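Side-chain contacts in esterase (Thermotoga maritima, PDB 3DOH), which probably hydrolyses carboxylic esters, as a thermostable alpha/beta-hydrolase that carries an immunoglobulin-like N-terminal domain: residues A[178-183]-A[225-230]; A[273-278]-A[324-329]; A[312-317]-A[363-368]; A[329-334]-A[341-346]. One frame throughout, in Å; residues are numbered along the deposited sequence.

Contact 1 (A[178-183]-A[225-230]); sequences VFLHGA and SSWSTL. With SO4 (sulfate ion), chain C.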
loop_
_atom_site.group_PDB
_atom_site.type_symbol
_atom_site.label_atom_id
_atom_site.label_comp_id
_atom_site.label_asym_id
_atom_site.label_seq_id
_atom_site.Cartn_x
_atom_site.Cartn_y
_atom_site.Cartn_z
ATOM N N VAL A 178 18.359 13.015 -42.232
ATOM C CA VAL A 178 18.959 14.166 -41.565
ATOM C C VAL A 178 18.107 14.632 -40.390
ATOM O O VAL A 178 16.930 14.954 -40.556
ATOM C CB VAL A 178 19.160 15.341 -42.541
ATOM C CG1 VAL A 178 18.909 14.890 -43.972
ATOM C CG2 VAL A 178 18.246 16.498 -42.171
ATOM N N PHE A 179 18.704 14.669 -39.203
ATOM C CA PHE A 179 17.972 15.050 -37.997
ATOM C C PHE A 179 18.369 16.435 -37.468
ATOM O O PHE A 179 19.570 16.704 -37.205
ATOM C CB PHE A 179 18.181 14.001 -36.883
ATOM C CG PHE A 179 17.665 14.451 -35.523
ATOM C CD1 PHE A 179 16.309 14.767 -35.342
ATOM C CD2 PHE A 179 18.534 14.601 -34.447
ATOM C CE1 PHE A 179 15.831 15.220 -34.113
ATOM C CE2 PHE A 179 18.060 15.059 -33.219
ATOM C CZ PHE A 179 16.695 15.377 -33.060
ATOM N N LEU A 180 17.375 17.302 -37.281
ATOM C CA LEU A 180 17.632 18.598 -36.645
ATOM C C LEU A 180 17.134 18.620 -35.209
ATOM O O LEU A 180 15.925 18.500 -34.959
ATOM C CB LEU A 180 16.959 19.706 -37.417
ATOM C CG LEU A 180 17.270 19.751 -38.902
ATOM C CD1 LEU A 180 16.369 20.837 -39.563
ATOM C CD2 LEU A 180 18.786 19.988 -39.156
ATOM N N HIS A 181 18.052 18.786 -34.254
ATOM C CA HIS A 181 17.699 18.733 -32.832
ATOM C C HIS A 181 16.992 20.008 -32.356
ATOM O O HIS A 181 16.929 21.026 -33.070
ATOM C CB HIS A 181 18.955 18.534 -32.032
ATOM C CG HIS A 181 19.871 19.700 -32.112
ATOM N ND1 HIS A 181 19.606 20.886 -31.464
ATOM C CD2 HIS A 181 21.008 19.898 -32.820
ATOM C CE1 HIS A 181 20.564 21.754 -31.735
ATOM N NE2 HIS A 181 21.425 21.182 -32.559
ATOM N N GLY A 182 16.491 19.957 -31.126
ATOM C CA GLY A 182 15.726 21.057 -30.538
ATOM C C GLY A 182 16.637 22.034 -29.811
ATOM O O GLY A 182 17.839 21.773 -29.686
ATOM N N ALA A 183 16.068 23.136 -29.309
ATOM C CA ALA A 183 16.842 24.193 -28.664
ATOM C C ALA A 183 17.781 23.652 -27.626
ATOM O O ALA A 183 18.952 24.032 -27.598
ATOM C CB ALA A 183 15.947 25.243 -28.065
ATOM N N SER A 225 22.249 30.606 -31.672
ATOM C CA SER A 225 21.371 30.682 -32.833
ATOM C C SER A 225 20.399 29.507 -32.868
ATOM O O SER A 225 19.957 29.024 -31.825
ATOM C CB SER A 225 22.192 30.723 -34.124
ATOM O OG SER A 225 21.380 31.066 -35.234
ATOM N N SER A 226 20.069 29.053 -34.073
ATOM C CA SER A 226 18.960 28.127 -34.266
ATOM C C SER A 226 18.573 28.028 -35.738
ATOM O O SER A 226 18.825 28.947 -36.518
ATOM C CB SER A 226 17.751 28.558 -33.433
ATOM O OG SER A 226 17.114 29.688 -34.004
ATOM N N TRP A 227 17.960 26.910 -36.111
ATOM C CA TRP A 227 18.004 26.431 -37.503
ATOM C C TRP A 227 17.324 27.437 -38.434
ATOM O O TRP A 227 17.824 27.731 -39.505
ATOM C CB TRP A 227 17.355 25.047 -37.672
ATOM C CG TRP A 227 17.855 23.941 -36.782
ATOM C CD1 TRP A 227 17.168 23.328 -35.791
ATOM C CD2 TRP A 227 19.133 23.311 -36.831
ATOM N NE1 TRP A 227 17.925 22.365 -35.204
ATOM C CE2 TRP A 227 19.144 22.325 -35.823
ATOM C CE3 TRP A 227 20.275 23.479 -37.631
ATOM C CZ2 TRP A 227 20.264 21.497 -35.586
ATOM C CZ3 TRP A 227 21.373 22.668 -37.394
ATOM C CH2 TRP A 227 21.357 21.682 -36.374
ATOM N N SER A 228 16.174 27.935 -37.994
ATOM C CA SER A 228 15.403 28.958 -38.676
ATOM C C SER A 228 15.518 30.223 -37.853
ATOM O O SER A 228 15.930 30.156 -36.699
ATOM C CB SER A 228 13.925 28.555 -38.752
ATOM O OG SER A 228 13.224 28.909 -37.569
ATOM N N THR A 229 15.158 31.360 -38.441
ATOM C CA THR A 229 15.052 32.612 -37.699
ATOM C C THR A 229 13.967 32.533 -36.630
ATOM O O THR A 229 13.029 33.329 -36.623
ATOM C CB THR A 229 14.754 33.799 -38.634
ATOM O OG1 THR A 229 13.646 33.474 -39.484
ATOM C CG2 THR A 229 15.968 34.120 -39.491
ATOM N N LEU A 230 14.105 31.566 -35.730
ATOM C CA LEU A 230 13.195 31.430 -34.591
ATOM C C LEU A 230 13.722 32.289 -33.441
ATOM O O LEU A 230 13.097 33.297 -33.075
ATOM C CB LEU A 230 13.071 29.937 -34.178
ATOM C CG LEU A 230 12.310 29.442 -32.923
ATOM C CD1 LEU A 230 10.805 29.699 -33.020
ATOM C CD2 LEU A 230 12.559 27.956 -32.670
HETATM S S SO4 C . 13.399 22.318 -27.449
HETATM O O1 SO4 C . 13.819 23.200 -26.358
HETATM O O2 SO4 C . 14.213 21.074 -27.333
HETATM O O3 SO4 C . 13.560 23.044 -28.731
HETATM O O4 SO4 C . 11.993 22.003 -27.312
#
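The indole of W227 reaches the end of strand 174-180 and engages H181 and L180 in three ways. Its polar link is a hydrogen bond from NE1 of W227 to the backbone O of H181, 2.7 Å long and nearly straight (N-H...O 169°). The oxygen lies in the indole plane and the nitrogen in the carbonyl plane, which satisfies a buried N-H and fixes the rotation of the ring. The apolar part is a CH-pi contact: CB of L180 sits over the five-membered ring, 3.8 Å from its centroid, and CD2 of L180 covers the same face farther along. In the alpha/beta-hydrolase fold this strand end, with its His-Gly pair, commonly leads into the oxyanion hole; consistent with that, N of A183 donates to sulfate O3 at 2.6 Å, and the ion also bonds S271 and H359 of the probable catalytic triad. The aromatic part is an offset edge-to-face pair, planes at 61°, in which W227 turns its CZ2 edge to one face of the H181 ring, off-centre, CZ2 3.3 Å from NE2 of H181. That imidazole is pinned at both nitrogens, ND1 donating to O of G182 (2.7 Å) and NE2 bonding N of C221. A leucine in place of W227 would probably leave O of H181 without its donor and one imidazole face without its edge partner. M272, P243 and V247 also touch the indole.

Contact 2 (A[273-278]-A[324-329]); sequences GGYGTW and VENSRV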
loop_
_atom_site.group_PDB
_atom_site.type_symbol
_atom_site.label_atom_id
_atom_site.label_comp_id
_atom_site.label_asym_id
_atom_site.label_seq_id
_atom_site.Cartn_x
_atom_site.Cartn_y
_atom_site.Cartn_z
ATOM N N GLY A 273 14.008 22.156 -34.089
ATOM C CA GLY A 273 14.291 21.289 -35.246
ATOM C C GLY A 273 13.071 21.015 -36.122
ATOM O O GLY A 273 13.216 20.580 -37.285
ATOM N N GLY A 274 11.878 21.224 -35.545
ATOM C CA GLY A 274 10.616 21.082 -36.263
ATOM C C GLY A 274 10.389 22.268 -37.173
ATOM O O GLY A 274 10.103 22.107 -38.348
ATOM N N TYR A 275 10.521 23.469 -36.632
ATOM C CA TYR A 275 10.636 24.709 -37.450
ATOM C C TYR A 275 11.707 24.564 -38.506
ATOM O O TYR A 275 11.490 24.915 -39.670
ATOM C CB TYR A 275 10.976 25.934 -36.583
ATOM C CG TYR A 275 9.837 26.441 -35.743
ATOM C CD1 TYR A 275 9.022 27.483 -36.203
ATOM C CD2 TYR A 275 9.575 25.904 -34.491
ATOM C CE1 TYR A 275 7.980 27.986 -35.430
ATOM C CE2 TYR A 275 8.534 26.393 -33.714
ATOM C CZ TYR A 275 7.741 27.442 -34.204
ATOM O OH TYR A 275 6.695 27.926 -33.484
ATOM N N GLY A 276 12.862 24.038 -38.077
ATOM C CA GLY A 276 13.986 23.755 -38.967
ATOM C C GLY A 276 13.597 22.907 -40.158
ATOM O O GLY A 276 13.960 23.229 -41.310
ATOM N N THR A 277 12.852 21.833 -39.883
ATOM C CA THR A 277 12.391 20.895 -40.892
ATOM C C THR A 277 11.436 21.605 -41.830
ATOM O O THR A 277 11.587 21.502 -43.051
ATOM C CB THR A 277 11.755 19.616 -40.242
ATOM O OG1 THR A 277 12.737 19.001 -39.409
ATOM C CG2 THR A 277 11.249 18.587 -41.289
ATOM N N TRP A 278 10.454 22.322 -41.288
ATOM C CA TRP A 278 9.475 22.998 -42.163
ATOM C C TRP A 278 10.199 23.971 -43.080
ATOM O O TRP A 278 9.847 24.064 -44.263
ATOM C CB TRP A 278 8.442 23.791 -41.376
ATOM C CG TRP A 278 7.358 22.980 -40.811
ATOM C CD1 TRP A 278 7.092 22.780 -39.473
ATOM C CD2 TRP A 278 6.336 22.257 -41.542
ATOM N NE1 TRP A 278 5.990 21.982 -39.341
ATOM C CE2 TRP A 278 5.502 21.643 -40.584
ATOM C CE3 TRP A 278 6.058 22.062 -42.913
ATOM C CZ2 TRP A 278 4.399 20.848 -40.942
ATOM C CZ3 TRP A 278 4.957 21.265 -43.275
ATOM C CH2 TRP A 278 4.141 20.673 -42.291
ATOM N N VAL A 324 -0.220 23.981 -30.574
ATOM C CA VAL A 324 -0.454 22.903 -31.554
ATOM C C VAL A 324 -0.965 23.528 -32.865
ATOM O O VAL A 324 -0.824 22.946 -33.968
ATOM C CB VAL A 324 -1.442 21.836 -30.989
ATOM C CG1 VAL A 324 -2.807 22.472 -30.634
ATOM C CG2 VAL A 324 -1.633 20.658 -31.935
ATOM N N GLU A 325 -1.552 24.729 -32.742
ATOM C CA GLU A 325 -2.085 25.443 -33.909
ATOM C C GLU A 325 -0.993 25.632 -34.983
ATOM O O GLU A 325 -1.268 25.648 -36.168
ATOM C CB GLU A 325 -2.719 26.765 -33.473
ATOM C CG GLU A 325 -3.014 27.738 -34.601
ATOM C CD GLU A 325 -4.379 27.481 -35.276
ATOM O OE1 GLU A 325 -4.787 26.280 -35.458
ATOM O OE2 GLU A 325 -5.047 28.505 -35.616
ATOM N N ASN A 326 0.252 25.759 -34.542
ATOM C CA ASN A 326 1.378 25.794 -35.422
ATOM C C ASN A 326 1.444 24.631 -36.428
ATOM O O ASN A 326 1.777 24.843 -37.587
ATOM C CB ASN A 326 2.624 25.828 -34.576
ATOM C CG ASN A 326 3.060 27.229 -34.236
ATOM O OD1 ASN A 326 3.833 27.815 -34.972
ATOM N ND2 ASN A 326 2.594 27.764 -33.129
ATOM N N SER A 327 1.142 23.407 -36.001
ATOM C CA SER A 327 1.071 22.273 -36.937
ATOM C C SER A 327 -0.253 22.256 -37.692
ATOM O O SER A 327 -0.268 22.077 -38.913
ATOM C CB SER A 327 1.231 20.940 -36.218
ATOM O OG SER A 327 2.575 20.746 -35.912
ATOM N N ARG A 328 -1.350 22.453 -36.966
ATOM C CA ARG A 328 -2.687 22.486 -37.589
ATOM C C ARG A 328 -2.787 23.402 -38.781
ATOM O O ARG A 328 -3.403 23.023 -39.795
ATOM C CB ARG A 328 -3.797 22.855 -36.610
ATOM C CG ARG A 328 -4.078 21.801 -35.627
ATOM C CD ARG A 328 -4.858 22.374 -34.573
ATOM N NE ARG A 328 -5.105 21.442 -33.499
ATOM C CZ ARG A 328 -5.937 21.678 -32.496
ATOM N NH1 ARG A 328 -6.629 22.812 -32.464
ATOM N NH2 ARG A 328 -6.072 20.784 -31.524
ATOM N N VAL A 329 -2.184 24.589 -38.684
ATOM C CA VAL A 329 -2.287 25.506 -39.798
ATOM C C VAL A 329 -1.573 24.983 -41.050
ATOM O O VAL A 329 -2.160 25.036 -42.120
ATOM C CB VAL A 329 -1.930 26.982 -39.444
ATOM C CG1 VAL A 329 -0.433 27.119 -39.088
ATOM C CG2 VAL A 329 -2.302 27.878 -40.596
HETATM O O HOH W 1 5.079 20.653 -36.859
#
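The Y275 ring and the N326 amide belong to side chains that cross at about a right angle, planes 63° apart, with OD1 of N326 standing obliquely to the ring and 3.2 Å from OH of Y275. The indole of W278 has a water in its plane at the edge, and the guanidinium of R328 carries CG1 of V324 over one face. That water links the two segments: NE1 of W278 donates to it at 3.0 Å, and OG of S327 lies 2.7 Å from it in a second hydrogen bond. Helix 272-283, which leads out of the probable nucleophile elbow of this alpha/beta-hydrolase, thus faces helix 325-336 across a small seam whose closest groups are polar. The backbones stay well apart, CA of Y275 and CA of N326 being 9.5 Å from each other. With CG anti to the carbonyl carbon (chi1 -74°), the Y275 ring carries OH over to N326, and it also touches S228 and L230. W278 rests on I311, V313 and P293 of the sheet.

Contact 3 (A[312-317]-A[363-368]); sequences WVFHAE and IPTYEN
F314 on strand 311-316 and T365 on helix 362-366 mark the closest backbone approach, their CA atoms 7.1 Å apart and both CB atoms directed across the gap. The central interaction is a CH-pi contact: CG2 of T365 stands over the middle of the F314 ring, 3.4 Å from the centroid and only 10° off the ring normal. With chi1 at -60°, CG2 of T365 lies anti to its own nitrogen and OG1 anti to the carbonyl carbon, which aims the methyl at the ring and brings the hydroxyl beside it, OG1 3.4 Å from CD2 of F314. The polar needs of this buried oxygen are met by hydrogen bonds with O of S361 and OH of Y346. N368 comes to the same ring at its edge, ND2 near the ring plane and 4.2 Å from CE2 of F314. Its amide does a second job: OD1 of N368 bonds N of A371, an N-cap for helix 369-376. Within the strand, CZ of F314 lies above the rim of the W312 indole, whose NE1 is bonded to OG1 of T344. In the sheet, strand 311-316 runs between and parallel to strands 290-294 and 341-346; V313 and H315 face helix 325-336, while F314 points the other way, to helix 362-366, with I292 of the neighbouring strand beside it.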
loop_
_atom_site.group_PDB
_atom_site.type_symbol
_atom_site.label_atom_id
_atom_site.label_comp_id
_atom_site.label_asym_id
_atom_site.label_seq_id
_atom_site.Cartn_x
_atom_site.Cartn_y
_atom_site.Cartn_z
ATOM N N TRP A 312 4.612 13.870 -42.690
ATOM C CA TRP A 312 3.779 13.381 -41.600
ATOM C C TRP A 312 4.110 14.236 -40.383
ATOM O O TRP A 312 5.183 14.126 -39.791
ATOM C CB TRP A 312 4.003 11.892 -41.367
ATOM C CG TRP A 312 3.068 11.271 -40.392
ATOM C CD1 TRP A 312 2.332 11.910 -39.448
ATOM C CD2 TRP A 312 2.807 9.868 -40.217
ATOM N NE1 TRP A 312 1.606 11.003 -38.710
ATOM C CE2 TRP A 312 1.879 9.742 -39.165
ATOM C CE3 TRP A 312 3.262 8.706 -40.856
ATOM C CZ2 TRP A 312 1.389 8.502 -38.733
ATOM C CZ3 TRP A 312 2.779 7.462 -40.427
ATOM C CH2 TRP A 312 1.858 7.374 -39.376
ATOM N N VAL A 313 3.181 15.125 -40.057
ATOM C CA VAL A 313 3.307 16.050 -38.946
ATOM C C VAL A 313 2.846 15.408 -37.612
ATOM O O VAL A 313 1.903 14.616 -37.579
ATOM C CB VAL A 313 2.438 17.274 -39.243
ATOM C CG1 VAL A 313 2.624 18.372 -38.189
ATOM C CG2 VAL A 313 2.747 17.813 -40.618
ATOM N N PHE A 314 3.519 15.749 -36.519
ATOM C CA PHE A 314 3.188 15.262 -35.185
ATOM C C PHE A 314 3.231 16.487 -34.243
ATOM O O PHE A 314 4.109 17.374 -34.406
ATOM C CB PHE A 314 4.208 14.197 -34.710
ATOM C CG PHE A 314 4.155 12.890 -35.467
ATOM C CD1 PHE A 314 4.796 12.744 -36.701
ATOM C CD2 PHE A 314 3.457 11.790 -34.952
ATOM C CE1 PHE A 314 4.735 11.499 -37.407
ATOM C CE2 PHE A 314 3.402 10.548 -35.664
ATOM C CZ PHE A 314 4.034 10.408 -36.878
ATOM N N HIS A 315 2.307 16.545 -33.272
ATOM C CA HIS A 315 2.240 17.626 -32.287
ATOM C C HIS A 315 1.308 17.126 -31.181
ATOM O O HIS A 315 0.461 16.280 -31.421
ATOM C CB HIS A 315 1.621 18.868 -32.937
ATOM C CG HIS A 315 2.142 20.168 -32.406
ATOM N ND1 HIS A 315 2.121 20.495 -31.065
ATOM C CD2 HIS A 315 2.655 21.245 -33.047
ATOM C CE1 HIS A 315 2.625 21.702 -30.904
ATOM N NE2 HIS A 315 2.938 22.184 -32.093
ATOM N N ALA A 316 1.439 17.632 -29.964
ATOM C CA ALA A 316 0.477 17.263 -28.929
ATOM C C ALA A 316 -0.418 18.450 -28.729
ATOM O O ALA A 316 0.068 19.597 -28.655
ATOM C CB ALA A 316 1.158 16.904 -27.641
ATOM N N GLU A 317 -1.721 18.157 -28.620
ATOM C CA GLU A 317 -2.768 19.163 -28.427
ATOM C C GLU A 317 -2.468 20.184 -27.326
ATOM O O GLU A 317 -2.708 21.387 -27.494
ATOM C CB GLU A 317 -4.072 18.466 -28.111
ATOM C CG GLU A 317 -5.248 19.419 -28.097
ATOM C CD GLU A 317 -5.414 20.118 -26.759
ATOM O OE1 GLU A 317 -4.797 19.689 -25.761
ATOM O OE2 GLU A 317 -6.148 21.109 -26.699
ATOM N N ILE A 363 8.908 11.910 -28.475
ATOM C CA ILE A 363 9.026 10.626 -27.777
ATOM C C ILE A 363 8.094 9.510 -28.297
ATOM O O ILE A 363 8.569 8.471 -28.710
ATOM C CB ILE A 363 8.844 10.823 -26.272
ATOM C CG1 ILE A 363 10.024 11.646 -25.722
ATOM C CG2 ILE A 363 8.675 9.476 -25.585
ATOM C CD1 ILE A 363 9.727 12.423 -24.437
ATOM N N PRO A 364 6.771 9.705 -28.304
ATOM C CA PRO A 364 6.043 8.606 -28.936
ATOM C C PRO A 364 6.295 8.510 -30.420
ATOM O O PRO A 364 6.135 7.431 -31.012
ATOM C CB PRO A 364 4.573 8.969 -28.727
ATOM C CG PRO A 364 4.559 10.325 -28.204
ATOM C CD PRO A 364 5.892 10.756 -27.786
ATOM N N THR A 365 6.648 9.630 -31.041
ATOM C CA THR A 365 6.725 9.668 -32.491
ATOM C C THR A 365 7.854 8.786 -32.980
ATOM O O THR A 365 7.632 7.956 -33.844
ATOM C CB THR A 365 6.898 11.094 -32.962
ATOM O OG1 THR A 365 5.770 11.831 -32.498
ATOM C CG2 THR A 365 6.966 11.173 -34.442
ATOM N N TYR A 366 9.051 8.949 -32.412
ATOM C CA TYR A 366 10.183 8.099 -32.780
ATOM C C TYR A 366 10.012 6.658 -32.333
ATOM O O TYR A 366 10.756 5.767 -32.774
ATOM C CB TYR A 366 11.532 8.696 -32.333
ATOM C CG TYR A 366 11.844 9.960 -33.105
ATOM C CD1 TYR A 366 11.702 9.988 -34.493
ATOM C CD2 TYR A 366 12.244 11.145 -32.457
ATOM C CE1 TYR A 366 11.968 11.154 -35.219
ATOM C CE2 TYR A 366 12.493 12.321 -33.203
ATOM C CZ TYR A 366 12.363 12.295 -34.573
ATOM O OH TYR A 366 12.595 13.409 -35.324
ATOM N N GLU A 367 9.015 6.421 -31.491
ATOM C CA GLU A 367 8.663 5.049 -31.104
ATOM C C GLU A 367 7.571 4.434 -32.004
ATOM O O GLU A 367 7.165 3.291 -31.805
ATOM C CB GLU A 367 8.348 4.938 -29.595
ATOM C CG GLU A 367 9.542 5.201 -28.644
ATOM C CD GLU A 367 10.813 4.344 -28.939
ATOM O OE1 GLU A 367 10.802 3.123 -28.661
ATOM O OE2 GLU A 367 11.841 4.902 -29.429
ATOM N N ASN A 368 7.172 5.145 -33.046
ATOM C CA ASN A 368 6.125 4.666 -33.938
ATOM C C ASN A 368 6.670 3.915 -35.178
ATOM O O ASN A 368 7.189 4.538 -36.134
ATOM C CB ASN A 368 5.306 5.880 -34.345
ATOM C CG ASN A 368 4.050 5.538 -35.118
ATOM O OD1 ASN A 368 3.997 4.559 -35.886
ATOM N ND2 ASN A 368 3.032 6.401 -34.964
#

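Contact 4 (A[329-334]-A[341-346]); sequences VLVKKL and VRYTEY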
loop_
_atom_site.group_PDB
_atom_site.type_symbol
_atom_site.label_atom_id
_atom_site.label_comp_id
_atom_site.label_asym_id
_atom_site.label_seq_id
_atom_site.Cartn_x
_atom_site.Cartn_y
_atom_site.Cartn_z
ATOM N N VAL A 329 -2.184 24.589 -38.684
ATOM C CA VAL A 329 -2.287 25.506 -39.798
ATOM C C VAL A 329 -1.573 24.983 -41.050
ATOM O O VAL A 329 -2.160 25.036 -42.120
ATOM C CB VAL A 329 -1.930 26.982 -39.444
ATOM C CG1 VAL A 329 -0.433 27.119 -39.088
ATOM C CG2 VAL A 329 -2.302 27.878 -40.596
ATOM N N LEU A 330 -0.346 24.456 -40.929
ATOM C CA LEU A 330 0.332 23.911 -42.102
ATOM C C LEU A 330 -0.454 22.725 -42.663
ATOM O O LEU A 330 -0.698 22.624 -43.873
ATOM C CB LEU A 330 1.760 23.477 -41.778
ATOM C CG LEU A 330 2.905 24.476 -41.525
ATOM C CD1 LEU A 330 2.688 25.855 -42.153
ATOM C CD2 LEU A 330 3.137 24.614 -40.047
ATOM N N VAL A 331 -0.871 21.829 -41.774
ATOM C CA VAL A 331 -1.575 20.622 -42.223
ATOM C C VAL A 331 -2.862 20.974 -42.975
ATOM O O VAL A 331 -3.114 20.425 -44.067
ATOM C CB VAL A 331 -1.891 19.668 -41.070
ATOM C CG1 VAL A 331 -2.715 18.569 -41.565
ATOM C CG2 VAL A 331 -0.630 19.134 -40.493
ATOM N N LYS A 332 -3.668 21.885 -42.411
ATOM C CA LYS A 332 -4.919 22.327 -43.055
ATOM C C LYS A 332 -4.683 22.728 -44.493
ATOM O O LYS A 332 -5.361 22.220 -45.399
ATOM C CB LYS A 332 -5.559 23.498 -42.318
ATOM C CG LYS A 332 -7.055 23.708 -42.580
ATOM C CD LYS A 332 -7.579 24.875 -41.691
ATOM C CE LYS A 332 -9.108 25.091 -41.726
ATOM N NZ LYS A 332 -9.684 25.032 -43.090
ATOM N N LYS A 333 -3.717 23.619 -44.700
ATOM C CA LYS A 333 -3.428 24.165 -46.025
ATOM C C LYS A 333 -2.895 23.055 -46.924
ATOM O O LYS A 333 -3.402 22.845 -48.037
ATOM C CB LYS A 333 -2.431 25.340 -45.889
ATOM C CG LYS A 333 -2.108 26.131 -47.149
ATOM C CD LYS A 333 -3.325 26.888 -47.705
ATOM C CE LYS A 333 -3.005 27.581 -49.051
ATOM N NZ LYS A 333 -4.227 28.218 -49.602
ATOM N N LEU A 334 -1.898 22.323 -46.429
ATOM C CA LEU A 334 -1.361 21.197 -47.180
ATOM C C LEU A 334 -2.494 20.350 -47.735
ATOM O O LEU A 334 -2.554 20.074 -48.927
ATOM C CB LEU A 334 -0.465 20.323 -46.299
ATOM C CG LEU A 334 1.047 20.444 -46.485
ATOM C CD1 LEU A 334 1.456 20.458 -47.965
ATOM C CD2 LEU A 334 1.464 21.711 -45.820
ATOM N N VAL A 341 -0.061 14.694 -47.134
ATOM C CA VAL A 341 0.199 15.038 -45.735
ATOM C C VAL A 341 -0.550 14.097 -44.802
ATOM O O VAL A 341 -1.739 13.896 -44.994
ATOM C CB VAL A 341 -0.222 16.503 -45.409
ATOM C CG1 VAL A 341 -1.728 16.690 -45.532
ATOM C CG2 VAL A 341 0.249 16.912 -44.029
ATOM N N ARG A 342 0.144 13.529 -43.804
ATOM C CA ARG A 342 -0.475 12.885 -42.629
ATOM C C ARG A 342 -0.249 13.707 -41.354
ATOM O O ARG A 342 0.666 14.547 -41.259
ATOM C CB ARG A 342 0.080 11.496 -42.373
ATOM C CG ARG A 342 -0.088 10.503 -43.491
ATOM C CD ARG A 342 0.555 9.186 -43.096
ATOM N NE ARG A 342 0.231 8.207 -44.110
ATOM C CZ ARG A 342 0.229 6.881 -43.933
ATOM N NH1 ARG A 342 0.549 6.336 -42.751
ATOM N NH2 ARG A 342 -0.102 6.099 -44.969
ATOM N N TYR A 343 -1.097 13.431 -40.366
ATOM C CA TYR A 343 -1.160 14.192 -39.146
ATOM C C TYR A 343 -1.772 13.365 -38.049
ATOM O O TYR A 343 -2.952 12.983 -38.117
ATOM C CB TYR A 343 -1.986 15.471 -39.323
ATOM C CG TYR A 343 -1.936 16.385 -38.137
ATOM C CD1 TYR A 343 -0.710 16.776 -37.569
ATOM C CD2 TYR A 343 -3.099 16.877 -37.593
ATOM C CE1 TYR A 343 -0.676 17.614 -36.455
ATOM C CE2 TYR A 343 -3.087 17.726 -36.507
ATOM C CZ TYR A 343 -1.896 18.104 -35.929
ATOM O OH TYR A 343 -1.936 18.965 -34.811
ATOM N N THR A 344 -0.930 13.100 -37.053
ATOM C CA THR A 344 -1.276 12.505 -35.800
ATOM C C THR A 344 -1.115 13.623 -34.772
ATOM O O THR A 344 -0.012 14.143 -34.616
ATOM C CB THR A 344 -0.257 11.408 -35.500
ATOM O OG1 THR A 344 -0.253 10.481 -36.582
ATOM C CG2 THR A 344 -0.593 10.677 -34.213
ATOM N N GLU A 345 -2.200 14.002 -34.091
ATOM C CA GLU A 345 -2.142 14.978 -33.005
ATOM C C GLU A 345 -2.537 14.317 -31.713
ATOM O O GLU A 345 -3.723 14.018 -31.494
ATOM C CB GLU A 345 -3.070 16.140 -33.255
ATOM C CG GLU A 345 -3.021 17.225 -32.192
ATOM C CD GLU A 345 -4.099 18.301 -32.393
ATOM O OE1 GLU A 345 -4.167 18.915 -33.484
ATOM O OE2 GLU A 345 -4.902 18.530 -31.461
ATOM N N TYR A 346 -1.539 14.097 -30.865
ATOM C CA TYR A 346 -1.724 13.535 -29.540
ATOM C C TYR A 346 -2.724 14.320 -28.664
ATOM O O TYR A 346 -2.489 15.493 -28.341
ATOM C CB TYR A 346 -0.357 13.410 -28.823
ATOM C CG TYR A 346 0.654 12.565 -29.570
ATOM C CD1 TYR A 346 0.483 11.183 -29.667
ATOM C CD2 TYR A 346 1.774 13.142 -30.180
ATOM C CE1 TYR A 346 1.385 10.375 -30.360
ATOM C CE2 TYR A 346 2.706 12.350 -30.877
ATOM C CZ TYR A 346 2.493 10.956 -30.956
ATOM O OH TYR A 346 3.360 10.138 -31.632
#
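V331 and L334 pack on V341 and Y343 in the second half of a beta-alpha-beta unit, where helix 325-336 returns into strand 341-346, the outermost strand of the sheet within this chain. The axes of 329-334 and 341-346 pass 8.8 Å apart, their N-to-C directions 144° apart. CG2 of V331 lies over one face of the Y343 ring, 4.1 Å from its centroid, while CG1 of V331, anti to the backbone nitrogen, turns to CB of Y343 (3.9 Å) and CG2 of V341 (4.2 Å). One turn on, CB of L334 meets CG1 of V341 at 3.9 Å. Beyond the apolar patch, OH of Y343 donates to OE1 of E345 at 2.6 Å, on the anti side of the carboxylate. An alanine in place of Y343 would probably strip V331 of its aromatic cover and OE1 of E345 of its donor. V211 of the second subunit also packs on V331 and Y343. With no hydrogen bond across it, the contact depends on the fit of apolar groups.

All four contacts belong to the alpha/beta-hydrolase part of the chain. Contacts 1, 3 and 4 are buried and reach one sheet, 1 and 3 nearer the centre of the chain; contact 2 is partly buried. Contact 1 joins polar, apolar and aromatic links beside the sulfate site, while contact 3 sets a methyl on a ring. Contacts 2 and 4 share helix 325-336, one side of it meeting a neighbouring helix partly through water, another the outermost strand by apolar packing. A salt bridge from R328 to E345 ties them. Strands 311-316 and 341-346 pair side by side, and along the chain contact 4 nests inside the loop closed by contact 3; its V331 and Y343 also face a second subunit.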